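Local coordinates for protein cpftsy (Physcomitrella patens, PDB 4AK9) that probably acts as the chloroplast receptor for the signal recognition particle, a SIMIBI-type GTPase involved in protein transport during chloroplast biogenesis, at residues A[50-55]-A[68-73]; A[63-68]-A[97-102]; A[40-45]-A[75-80]. All coordinates share one frame; numbering follows the deposited sequence.

Contact 1: residues A[50-55]-A[68-73]; sequences DELEEV and KIVDTI
The carboxylate of E53 lies against V70 and is gripped at both oxygens: OE1 forms a salt bridge with R74, one turn beyond V70 on the same helix, and OE2 accepts a hydrogen bond from H212 of the second subunit. With CG anti to the backbone N (chi1 -157°) and the chain extended beyond it, the carboxylate is carried over to V70, and the glutamate lies at an angle across the valine. E53 OE1 comes to 3.6 Å from V70 CB, and the aliphatic part follows, with E53 CG 3.9 Å from V70 CG2. A compact, branched valine suits this spot, where the two backbones come nearest, the CA atoms of E53 and V70 being 6.4 Å apart. These are neighbouring, nearly antiparallel helices of the SRP54-type helical bundle, inclined at 154° with their axes 10.0 Å apart locally. L52, buried, supplies the apolar counterpart: its CD2 branch stands 4.3 Å from I73 CD1 and a little farther from V70 CG2, while L52 also touches V33 of helix 32-37. D50 adds a second carboxylate to R74 through OD1, and its OD2 accepts from the backbone N of L211 of the second subunit. R74, shared by E53 and D50, probably offsets the two buried carboxylates.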
loop_
_atom_site.group_PDB
_atom_site.type_symbol
_atom_site.label_atom_id
_atom_site.label_comp_id
_atom_site.label_asym_id
_atom_site.label_seq_id
_atom_site.Cartn_x
_atom_site.Cartn_y
_atom_site.Cartn_z
ATOM N N ASP A 50 5.084 -4.393 17.879
ATOM C CA ASP A 50 3.859 -4.166 17.104
ATOM C C ASP A 50 3.890 -2.794 16.467
ATOM O O ASP A 50 3.603 -2.657 15.272
ATOM C CB ASP A 50 2.597 -4.311 17.977
ATOM C CG ASP A 50 2.152 -5.765 18.126
ATOM O OD1 ASP A 50 2.882 -6.670 17.651
ATOM O OD2 ASP A 50 1.072 -6.019 18.722
ATOM N N GLU A 51 4.208 -1.772 17.252
ATOM C CA GLU A 51 4.339 -0.417 16.737
ATOM C C GLU A 51 5.400 -0.332 15.642
ATOM O O GLU A 51 5.189 0.357 14.631
ATOM C CB GLU A 51 4.657 0.584 17.850
ATOM C CG GLU A 51 3.576 0.694 18.916
ATOM C CD GLU A 51 3.897 1.753 19.969
ATOM O OE1 GLU A 51 4.299 2.876 19.576
ATOM O OE2 GLU A 51 3.758 1.455 21.182
ATOM N N LEU A 52 6.533 -1.003 15.849
ATOM C CA LEU A 52 7.604 -1.076 14.857
ATOM C C LEU A 52 7.100 -1.681 13.541
ATOM O O LEU A 52 7.365 -1.139 12.447
ATOM C CB LEU A 52 8.770 -1.935 15.375
ATOM C CG LEU A 52 9.895 -2.186 14.362
ATOM C CD1 LEU A 52 10.448 -0.843 13.945
ATOM C CD2 LEU A 52 11.017 -3.065 14.970
ATOM N N GLU A 53 6.381 -2.788 13.649
ATOM C CA GLU A 53 5.879 -3.470 12.480
ATOM C C GLU A 53 4.917 -2.562 11.717
ATOM O O GLU A 53 4.986 -2.504 10.471
ATOM C CB GLU A 53 5.198 -4.761 12.850
ATOM C CG GLU A 53 5.173 -5.724 11.721
ATOM C CD GLU A 53 4.779 -7.117 12.144
ATOM O OE1 GLU A 53 5.157 -7.575 13.266
ATOM O OE2 GLU A 53 4.068 -7.752 11.342
ATOM N N GLU A 54 4.079 -1.836 12.444
ATOM C CA GLU A 54 3.171 -0.852 11.832
ATOM C C GLU A 54 3.914 0.298 11.143
ATOM O O GLU A 54 3.486 0.755 10.107
ATOM C CB GLU A 54 2.128 -0.331 12.841
ATOM C CG GLU A 54 1.213 -1.451 13.364
ATOM C CD GLU A 54 -0.275 -1.088 13.352
ATOM O OE1 GLU A 54 -0.722 -0.319 14.244
ATOM O OE2 GLU A 54 -0.994 -1.584 12.445
ATOM N N VAL A 55 5.049 0.742 11.668
ATOM C CA VAL A 55 5.822 1.759 10.989
ATOM C C VAL A 55 6.309 1.225 9.632
ATOM O O VAL A 55 6.226 1.917 8.583
ATOM C CB VAL A 55 6.984 2.242 11.875
ATOM C CG1 VAL A 55 7.939 3.056 11.050
ATOM C CG2 VAL A 55 6.408 3.076 13.047
ATOM N N LYS A 68 7.762 -11.180 8.820
ATOM C CA LYS A 68 8.968 -11.988 8.934
ATOM C C LYS A 68 10.188 -11.193 9.397
ATOM O O LYS A 68 11.056 -11.742 10.080
ATOM C CB LYS A 68 9.262 -12.734 7.645
ATOM C CG LYS A 68 9.739 -11.852 6.551
ATOM C CD LYS A 68 10.231 -12.688 5.387
ATOM C CE LYS A 68 9.146 -13.610 4.885
ATOM N NZ LYS A 68 9.480 -14.119 3.527
ATOM N N ILE A 69 10.261 -9.906 9.043
ATOM C CA ILE A 69 11.331 -9.058 9.573
ATOM C C ILE A 69 11.260 -8.928 11.084
ATOM O O ILE A 69 12.256 -9.124 11.780
ATOM C CB ILE A 69 11.282 -7.645 8.956
ATOM C CG1 ILE A 69 11.689 -7.734 7.491
ATOM C CG2 ILE A 69 12.217 -6.703 9.705
ATOM C CD1 ILE A 69 11.400 -6.474 6.672
ATOM N N VAL A 70 10.082 -8.597 11.598
ATOM C CA VAL A 70 9.940 -8.355 13.022
ATOM C C VAL A 70 9.956 -9.665 13.831
ATOM O O VAL A 70 10.508 -9.705 14.940
ATOM C CB VAL A 70 8.706 -7.468 13.291
ATOM C CG1 VAL A 70 8.447 -7.278 14.785
ATOM C CG2 VAL A 70 8.912 -6.090 12.602
ATOM N N ASP A 71 9.425 -10.740 13.253
ATOM C CA ASP A 71 9.342 -12.028 13.956
ATOM C C ASP A 71 10.728 -12.546 14.311
ATOM O O ASP A 71 10.942 -13.037 15.412
ATOM C CB ASP A 71 8.569 -13.053 13.135
ATOM C CG ASP A 71 7.804 -14.052 14.007
ATOM O OD1 ASP A 71 7.467 -13.729 15.172
ATOM O OD2 ASP A 71 7.541 -15.172 13.519
ATOM N N THR A 72 11.685 -12.388 13.400
ATOM C CA THR A 72 13.083 -12.737 13.682
ATOM C C THR A 72 13.652 -11.946 14.885
ATOM O O THR A 72 14.394 -12.492 15.726
ATOM C CB THR A 72 13.946 -12.477 12.422
ATOM O OG1 THR A 72 13.402 -13.221 11.321
ATOM C CG2 THR A 72 15.368 -12.906 12.654
ATOM N N ILE A 73 13.307 -10.666 14.968
ATOM C CA ILE A 73 13.718 -9.819 16.075
ATOM C C ILE A 73 13.091 -10.290 17.383
ATOM O O ILE A 73 13.771 -10.339 18.423
ATOM C CB ILE A 73 13.333 -8.351 15.821
ATOM C CG1 ILE A 73 14.104 -7.802 14.610
ATOM C CG2 ILE A 73 13.548 -7.461 17.065
ATOM C CD1 ILE A 73 13.611 -6.437 14.174
#

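Contact 2: residues A[63-68]-A[97-102]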
loop_
_atom_site.group_PDB
_atom_site.type_symbol
_atom_site.label_atom_id
_atom_site.label_comp_id
_atom_site.label_asym_id
_atom_site.label_seq_id
_atom_site.Cartn_x
_atom_site.Cartn_y
_atom_site.Cartn_z
ATOM N N PRO A 63 2.373 -6.845 4.589
ATOM C CA PRO A 63 2.111 -7.583 5.845
ATOM C C PRO A 63 3.012 -8.815 6.004
ATOM O O PRO A 63 3.573 -9.035 7.075
ATOM C CB PRO A 63 0.638 -7.993 5.709
ATOM C CG PRO A 63 0.026 -6.805 4.914
ATOM C CD PRO A 63 1.123 -6.456 3.886
ATOM N N LYS A 64 3.182 -9.612 4.954
ATOM C CA LYS A 64 4.026 -10.791 5.111
ATOM C C LYS A 64 5.502 -10.488 5.310
ATOM O O LYS A 64 6.178 -11.176 6.083
ATOM C CB LYS A 64 3.838 -11.752 3.945
ATOM C CG LYS A 64 2.458 -12.354 3.947
ATOM C CD LYS A 64 2.327 -13.331 2.807
ATOM C CE LYS A 64 0.895 -13.321 2.295
ATOM N NZ LYS A 64 0.840 -13.091 0.810
ATOM N N THR A 65 6.003 -9.478 4.605
ATOM C CA THR A 65 7.421 -9.105 4.689
ATOM C C THR A 65 7.727 -8.484 6.073
ATOM O O THR A 65 8.734 -8.828 6.733
ATOM C CB THR A 65 7.781 -8.094 3.550
ATOM O OG1 THR A 65 7.526 -8.707 2.268
ATOM C CG2 THR A 65 9.244 -7.638 3.610
ATOM N N ALA A 66 6.865 -7.577 6.515
ATOM C CA ALA A 66 7.007 -6.940 7.833
ATOM C C ALA A 66 6.905 -7.986 8.954
ATOM O O ALA A 66 7.639 -7.903 9.949
ATOM C CB ALA A 66 5.930 -5.821 8.030
ATOM N N LEU A 67 6.007 -8.962 8.786
ATOM C CA LEU A 67 5.837 -10.040 9.775
ATOM C C LEU A 67 7.153 -10.800 9.933
ATOM O O LEU A 67 7.652 -11.004 11.048
ATOM C CB LEU A 67 4.695 -10.976 9.351
ATOM C CG LEU A 67 4.475 -12.309 10.078
ATOM C CD1 LEU A 67 4.484 -12.118 11.584
ATOM C CD2 LEU A 67 3.144 -12.885 9.623
ATOM N N LYS A 68 7.762 -11.180 8.820
ATOM C CA LYS A 68 8.968 -11.988 8.934
ATOM C C LYS A 68 10.188 -11.193 9.397
ATOM O O LYS A 68 11.056 -11.742 10.080
ATOM C CB LYS A 68 9.262 -12.734 7.645
ATOM C CG LYS A 68 9.739 -11.852 6.551
ATOM C CD LYS A 68 10.231 -12.688 5.387
ATOM C CE LYS A 68 9.146 -13.610 4.885
ATOM N NZ LYS A 68 9.480 -14.119 3.527
ATOM N N PHE A 97 18.637 -6.452 4.915
ATOM C CA PHE A 97 19.692 -6.833 3.988
ATOM C C PHE A 97 19.610 -8.313 3.595
ATOM O O PHE A 97 19.748 -8.662 2.434
ATOM C CB PHE A 97 21.070 -6.516 4.576
ATOM C CG PHE A 97 22.198 -6.934 3.690
ATOM C CD1 PHE A 97 22.589 -6.134 2.638
ATOM C CD2 PHE A 97 22.852 -8.145 3.891
ATOM C CE1 PHE A 97 23.624 -6.532 1.798
ATOM C CE2 PHE A 97 23.895 -8.531 3.066
ATOM C CZ PHE A 97 24.278 -7.723 2.016
ATOM N N LYS A 98 19.375 -9.190 4.569
ATOM C CA LYS A 98 19.257 -10.613 4.254
ATOM C C LYS A 98 18.097 -10.936 3.332
ATOM O O LYS A 98 18.259 -11.704 2.384
ATOM C CB LYS A 98 19.161 -11.432 5.542
ATOM C CG LYS A 98 20.470 -11.423 6.285
ATOM C CD LYS A 98 20.425 -12.224 7.577
ATOM C CE LYS A 98 20.276 -13.729 7.318
ATOM N NZ LYS A 98 18.861 -14.180 7.120
ATOM N N LEU A 99 16.930 -10.355 3.609
ATOM C CA LEU A 99 15.765 -10.582 2.766
ATOM C C LEU A 99 16.060 -10.151 1.342
ATOM O O LEU A 99 15.575 -10.779 0.401
ATOM C CB LEU A 99 14.574 -9.776 3.260
ATOM C CG LEU A 99 13.830 -10.302 4.477
ATOM C CD1 LEU A 99 12.490 -9.560 4.551
ATOM C CD2 LEU A 99 13.609 -11.805 4.337
ATOM N N LEU A 100 16.860 -9.089 1.177
ATOM C CA LEU A 100 17.173 -8.563 -0.166
ATOM C C LEU A 100 18.181 -9.395 -0.956
ATOM O O LEU A 100 18.307 -9.248 -2.165
ATOM C CB LEU A 100 17.645 -7.091 -0.091
ATOM C CG LEU A 100 16.558 -6.032 0.196
ATOM C CD1 LEU A 100 17.242 -4.701 0.642
ATOM C CD2 LEU A 100 15.706 -5.797 -1.054
ATOM N N THR A 101 18.910 -10.270 -0.270
ATOM C CA THR A 101 20.057 -10.901 -0.889
ATOM C C THR A 101 20.112 -12.433 -0.786
ATOM O O THR A 101 20.811 -13.073 -1.568
ATOM C CB THR A 101 21.356 -10.380 -0.228
ATOM O OG1 THR A 101 21.259 -10.576 1.199
ATOM C CG2 THR A 101 21.575 -8.890 -0.522
ATOM N N GLU A 102 19.456 -13.021 0.203
ATOM C CA GLU A 102 19.653 -14.458 0.449
ATOM C C GLU A 102 19.100 -15.384 -0.639
ATOM O O GLU A 102 19.615 -16.498 -0.816
ATOM C CB GLU A 102 19.051 -14.848 1.801
ATOM C CG GLU A 102 17.514 -14.817 1.791
ATOM C CD GLU A 102 16.909 -14.699 3.188
ATOM O OE1 GLU A 102 17.643 -14.938 4.182
ATOM O OE2 GLU A 102 15.697 -14.380 3.293
#
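Apolar contact comes first here, for T65 and K68 meet L99 through carbon atoms alone. T65, whose methyl is anti to the backbone N, sets CG2 3.9 Å from L99 CD1. K68 CD meets both branches of the leucine, nearer L99 CD2 (3.6 Å) than L99 CD1 (3.9 Å), resting across the forked end. K68 CG is wedged between backbone N and carbonyl carbon (chi1 72°), and a bend farther out at chi3 lets the long methylene chain cover the leucine while the ammonium group travels on.

Polar ends turn to a third helix. D286 of helix 280-288 binds both residues, receiving a salt bridge from K68 NZ at OD1 and a hydrogen bond with T65 OG1 at OD2. Threonine and lysine therefore each present carbon to L99 and a polar group to one carboxylate.

Within 97-102, T101 OG1 donates to F97 O at 2.7 Å, and T101 CG2 sits 3.8 Å above one face of the F97 ring, toward its rim. K98 NZ reaches E102 OE1 in a salt bridge whose hydrogen bond is weak.

The contact is helix packing, 63-78 against 85-101, at the end of the helical bundle where D286 ties it to the GTPase domain, consistent with the N-G interface characteristic of SRP-type GTPases.

Contact 3: residues A[40-45]-A[75-80]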
loop_
_atom_site.group_PDB
_atom_site.type_symbol
_atom_site.label_atom_id
_atom_site.label_comp_id
_atom_site.label_asym_id
_atom_site.label_seq_id
_atom_site.Cartn_x
_atom_site.Cartn_y
_atom_site.Cartn_z
ATOM N N TRP A 40 11.893 1.156 24.189
ATOM C CA TRP A 40 11.953 -0.296 24.290
ATOM C C TRP A 40 12.466 -0.778 25.663
ATOM O O TRP A 40 13.467 -0.270 26.194
ATOM C CB TRP A 40 12.799 -0.931 23.184
ATOM C CG TRP A 40 12.707 -2.419 23.248
ATOM C CD1 TRP A 40 11.745 -3.211 22.682
ATOM C CD2 TRP A 40 13.559 -3.300 23.996
ATOM N NE1 TRP A 40 11.981 -4.532 22.986
ATOM C CE2 TRP A 40 13.078 -4.608 23.809
ATOM C CE3 TRP A 40 14.696 -3.102 24.799
ATOM C CZ2 TRP A 40 13.698 -5.729 24.387
ATOM C CZ3 TRP A 40 15.305 -4.206 25.383
ATOM C CH2 TRP A 40 14.805 -5.499 25.183
ATOM N N ASN A 41 11.744 -1.753 26.207
ATOM C CA ASN A 41 12.163 -2.538 27.360
ATOM C C ASN A 41 11.405 -3.857 27.291
ATOM O O ASN A 41 10.475 -4.002 26.486
ATOM C CB ASN A 41 11.880 -1.785 28.662
ATOM C CG ASN A 41 10.406 -1.498 28.866
ATOM O OD1 ASN A 41 9.595 -2.425 28.985
ATOM N ND2 ASN A 41 10.053 -0.215 28.915
ATOM N N LEU A 42 11.769 -4.812 28.141
ATOM C CA LEU A 42 11.251 -6.175 28.035
ATOM C C LEU A 42 9.770 -6.321 28.335
ATOM O O LEU A 42 9.104 -7.244 27.830
ATOM C CB LEU A 42 12.031 -7.116 28.964
ATOM C CG LEU A 42 13.423 -7.520 28.495
ATOM C CD1 LEU A 42 14.187 -8.221 29.648
ATOM C CD2 LEU A 42 13.334 -8.428 27.275
ATOM N N ASP A 43 9.270 -5.423 29.172
ATOM C CA ASP A 43 7.872 -5.447 29.592
ATOM C C ASP A 43 7.008 -5.032 28.414
ATOM O O ASP A 43 6.024 -5.703 28.083
ATOM C CB ASP A 43 7.653 -4.477 30.761
ATOM C CG ASP A 43 6.219 -4.485 31.281
ATOM O OD1 ASP A 43 5.598 -5.585 31.392
ATOM O OD2 ASP A 43 5.724 -3.372 31.588
ATOM N N GLU A 44 7.389 -3.924 27.787
ATOM C CA GLU A 44 6.629 -3.409 26.661
ATOM C C GLU A 44 7.148 -3.934 25.323
ATOM O O GLU A 44 6.693 -3.438 24.274
ATOM C CB GLU A 44 6.624 -1.874 26.685
ATOM C CG GLU A 44 5.717 -1.289 27.787
ATOM C CD GLU A 44 6.154 0.089 28.262
ATOM O OE1 GLU A 44 7.125 0.162 29.051
ATOM O OE2 GLU A 44 5.524 1.098 27.861
ATOM N N SER A 45 8.048 -4.935 25.339
ATOM C CA SER A 45 8.719 -5.338 24.090
ATOM C C SER A 45 7.698 -5.647 23.012
ATOM O O SER A 45 7.740 -5.075 21.916
ATOM C CB SER A 45 9.642 -6.538 24.259
ATOM O OG SER A 45 10.526 -6.594 23.154
ATOM N N LYS A 75 12.178 -13.338 18.181
ATOM C CA LYS A 75 12.860 -14.579 18.615
ATOM C C LYS A 75 14.220 -14.270 19.230
ATOM O O LYS A 75 14.593 -14.849 20.255
ATOM C CB LYS A 75 13.090 -15.570 17.467
ATOM C CG LYS A 75 11.964 -15.697 16.463
ATOM C CD LYS A 75 10.863 -16.629 16.913
ATOM C CE LYS A 75 9.896 -16.855 15.756
ATOM N NZ LYS A 75 8.898 -17.935 16.040
ATOM N N ASP A 76 14.975 -13.384 18.582
ATOM C CA ASP A 76 16.304 -13.009 19.077
ATOM C C ASP A 76 16.218 -12.320 20.444
ATOM O O ASP A 76 17.119 -12.467 21.298
ATOM C CB ASP A 76 17.041 -12.116 18.061
ATOM C CG ASP A 76 17.440 -12.871 16.785
ATOM O OD1 ASP A 76 17.263 -14.108 16.727
ATOM O OD2 ASP A 76 17.944 -12.228 15.837
ATOM N N ILE A 77 15.136 -11.568 20.666
ATOM C CA ILE A 77 14.926 -10.960 21.978
ATOM C C ILE A 77 14.602 -12.023 23.029
ATOM O O ILE A 77 15.177 -12.023 24.130
ATOM C CB ILE A 77 13.804 -9.896 21.959
ATOM C CG1 ILE A 77 14.285 -8.645 21.224
ATOM C CG2 ILE A 77 13.391 -9.515 23.385
ATOM C CD1 ILE A 77 13.176 -7.610 20.942
ATOM N N LEU A 78 13.674 -12.920 22.694
ATOM C CA LEU A 78 13.251 -13.970 23.627
ATOM C C LEU A 78 14.430 -14.891 23.961
ATOM O O LEU A 78 14.461 -15.486 25.039
ATOM C CB LEU A 78 12.083 -14.758 23.032
ATOM C CG LEU A 78 11.421 -15.935 23.758
ATOM C CD1 LEU A 78 10.409 -15.471 24.797
ATOM C CD2 LEU A 78 10.743 -16.835 22.735
ATOM N N ALA A 79 15.408 -14.966 23.052
ATOM C CA ALA A 79 16.578 -15.843 23.189
ATOM C C ALA A 79 17.760 -15.165 23.891
ATOM O O ALA A 79 18.776 -15.805 24.163
ATOM C CB ALA A 79 17.021 -16.359 21.820
ATOM N N GLY A 80 17.636 -13.870 24.165
ATOM C CA GLY A 80 18.674 -13.137 24.867
ATOM C C GLY A 80 19.745 -12.512 23.994
ATOM O O GLY A 80 20.654 -11.852 24.520
#
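At one end of the SRP54-type helical bundle, W40, L42 and S45, around the turn joining helix 32-37 to helix 45-58, close on I77 in the last turn of helix 63-78. An Asx motif shapes the turn: N41 OD1 accepts from E44 N at 2.9 Å, and N41 ND2 returns a nearly straight bond (167°) to E44 OE1, meeting it from above the carboxylate plane. E44 stands at the N-cap of helix 45-58.

I77 suits its place because its branched side chain lets CG2 and CD1 both lie along the indole. CG2 is 3.9 Å from W40 CZ2 and also reaches L42 CD2 at 4.0 Å, whereas CD1 passes obliquely by the indole near NE1. With CG anti to the backbone N (chi1 -174°), the indole reaches out to run alongside I77, the two side chains pointing opposite ways, and it also touches I48 and I88 of the bundle. Its N-H donates to S45 OG, tilted 18° from the ring plane, though the 2.5 Å between W40 NE1 and S45 OG is unusually short and its exact value doubtful. An alanine in place of W40 would remove the indole, is likely to open a gap beside I77 CG2, and would probably cost S45 its indole donor.

Helix 63-78 finishes in a Schellman motif, where G80 takes a positive phi that would press a side chain against the preceding carbonyl. Facing the loop, I77 CD1 rests 3.6 Å from S45 OG.

How the contacts relate
All three contacts draw on helix 63-78: contact 2 uses its first turns, contact 1 its middle and contact 3 its end. Contacts 1 and 2 have centres about 11 Å apart, share K68 and touch directly, I69 CG1 lying 3.6 Å from L99 CD1. The centres of contacts 1 and 3 are about 12 Å apart; their segments merely adjoin in sequence, contact 1 nesting inside the loop that contact 3 closes. Contacts 2 and 3 stay separate, their nearest atoms about 8 Å apart. Helix 63-78 thus runs from the GTPase side at contact 2 to the bundle's far end at contact 3. Contacts 1 and 2 both meet the second subunit, where E54 packs on V124, within its probable P-loop.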